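Local atomic coordinates of CDC48 domain-containing protein (Pyrococcus horikoshii, PDB entry 4UZR), a protein that is of unknown function, builds 12-bladed beta-propellers in a hexameric or dodecameric assembly, and may bind ATP. Residues 92-97 and 128-133. Residues are numbered along the deposited sequence; the frame is centred on the assembly and turned at random.
Sequences LIVVIT and DLVVII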
# COMPACT_ATOMS: atom_id res chain seq x y z
N LEU A 92 -7.13 7.30 -16.36
CA LEU A 92 -6.73 7.77 -17.68
C LEU A 92 -7.07 6.73 -18.75
O LEU A 92 -6.74 5.56 -18.61
CB LEU A 92 -5.22 8.04 -17.72
CG LEU A 92 -4.71 9.47 -17.51
CD1 LEU A 92 -3.35 9.63 -18.18
CD2 LEU A 92 -5.69 10.50 -18.03
N ILE A 93 -7.74 7.18 -19.80
CA ILE A 93 -8.02 6.32 -20.94
C ILE A 93 -7.32 6.90 -22.17
O ILE A 93 -7.61 8.02 -22.58
CB ILE A 93 -9.54 6.19 -21.19
CG1 ILE A 93 -10.24 5.68 -19.93
CG2 ILE A 93 -9.82 5.25 -22.35
CD1 ILE A 93 -11.75 5.77 -19.98
N VAL A 94 -6.38 6.14 -22.73
CA VAL A 94 -5.60 6.62 -23.87
C VAL A 94 -5.95 5.82 -25.12
O VAL A 94 -5.87 4.59 -25.13
CB VAL A 94 -4.08 6.52 -23.60
CG1 VAL A 94 -3.29 6.98 -24.82
CG2 VAL A 94 -3.71 7.35 -22.38
N VAL A 95 -6.34 6.53 -26.18
CA VAL A 95 -6.78 5.91 -27.43
C VAL A 95 -5.87 6.29 -28.59
O VAL A 95 -5.51 7.46 -28.75
CB VAL A 95 -8.23 6.34 -27.78
CG1 VAL A 95 -8.69 5.68 -29.07
CG2 VAL A 95 -9.16 6.02 -26.63
N ILE A 96 -5.50 5.30 -29.39
CA ILE A 96 -4.69 5.52 -30.58
C ILE A 96 -5.45 5.02 -31.80
O ILE A 96 -5.94 3.89 -31.80
CB ILE A 96 -3.35 4.77 -30.49
CG1 ILE A 96 -2.68 5.05 -29.14
CG2 ILE A 96 -2.43 5.17 -31.63
CD1 ILE A 96 -1.56 4.08 -28.81
N THR A 97 -5.57 5.86 -32.83
CA THR A 97 -6.37 5.50 -34.01
C THR A 97 -5.51 4.96 -35.16
O THR A 97 -4.28 4.91 -35.06
CB THR A 97 -7.20 6.68 -34.53
OG1 THR A 97 -6.36 7.57 -35.28
CG2 THR A 97 -7.88 7.42 -33.39
N ASP A 128 0.17 10.22 -14.32
CA ASP A 128 -0.31 11.45 -14.94
C ASP A 128 0.40 11.72 -16.26
O ASP A 128 0.07 12.69 -16.96
CB ASP A 128 -0.11 12.63 -14.00
CG ASP A 128 -1.03 12.59 -12.79
OD1 ASP A 128 -2.05 11.86 -12.85
OD2 ASP A 128 -0.75 13.29 -11.80
N LEU A 129 1.36 10.88 -16.62
CA LEU A 129 2.21 11.14 -17.77
C LEU A 129 1.86 10.29 -18.98
O LEU A 129 1.65 9.08 -18.87
CB LEU A 129 3.69 10.95 -17.40
CG LEU A 129 4.48 12.15 -16.87
CD1 LEU A 129 3.66 13.02 -15.92
CD2 LEU A 129 5.76 11.69 -16.19
N VAL A 130 1.80 10.93 -20.15
CA VAL A 130 1.65 10.22 -21.41
C VAL A 130 2.81 10.59 -22.33
O VAL A 130 2.98 11.75 -22.69
CB VAL A 130 0.32 10.56 -22.11
CG1 VAL A 130 0.22 9.85 -23.45
CG2 VAL A 130 -0.85 10.19 -21.22
N VAL A 131 3.62 9.60 -22.69
CA VAL A 131 4.79 9.82 -23.52
C VAL A 131 4.55 9.30 -24.93
O VAL A 131 4.17 8.15 -25.13
CB VAL A 131 6.03 9.13 -22.93
CG1 VAL A 131 7.21 9.22 -23.89
CG2 VAL A 131 6.38 9.74 -21.58
N ILE A 132 4.77 10.16 -25.92
CA ILE A 132 4.54 9.78 -27.31
C ILE A 132 5.84 9.82 -28.11
O ILE A 132 6.51 10.85 -28.18
CB ILE A 132 3.47 10.68 -27.96
CG1 ILE A 132 2.14 10.52 -27.22
CG2 ILE A 132 3.32 10.34 -29.44
CD1 ILE A 132 1.04 11.39 -27.75
N ILE A 133 6.18 8.68 -28.71
CA ILE A 133 7.44 8.53 -29.42
C ILE A 133 7.20 8.27 -30.90
O ILE A 133 6.54 7.30 -31.27
CB ILE A 133 8.27 7.36 -28.87
CG1 ILE A 133 8.42 7.47 -27.35
CG2 ILE A 133 9.64 7.31 -29.53
CD1 ILE A 133 9.16 8.70 -26.93
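Val130 meets Leu92 and Val94 through a single methyl, CG2. Leu92 CD1 lies 4.0 Å from Val130 CG2 and comes in at a slant. Val94 CG2 lies 4.2 Å from Val130 CG2, and these two valines pass alongside each other in opposite directions. Val94 and Val130 share one rotamer, CG1 anti to the backbone N (chi1 178° in both). In each, the methyl beside the backbone N makes the touch. These three side chains form the closely packed part of the contact. Both strands run the same way, yet they belong to different antiparallel sheets: 92-97 pairs with 83-89 and 101-106, and 129-133 with 122-126 and 137-142. These sheets are probably adjoining blades of the 12-bladed propeller. Ile104 of strand 101-106 touches both Leu92 and Val130, and Ile141 packs on Val130. The Asp128 end is looser and exposed: Asp128 OD1 comes no nearer than 5.9 Å, to Leu92 CG. On the faces turned from this contact, Leu129 and Val131 pack on Leu88 of one neighbouring subunit, and Ile93 and Val95 on Leu138 of another. The join between the two strands is purely apolar, so it rests on burial of methyl groups and not on directed bonds.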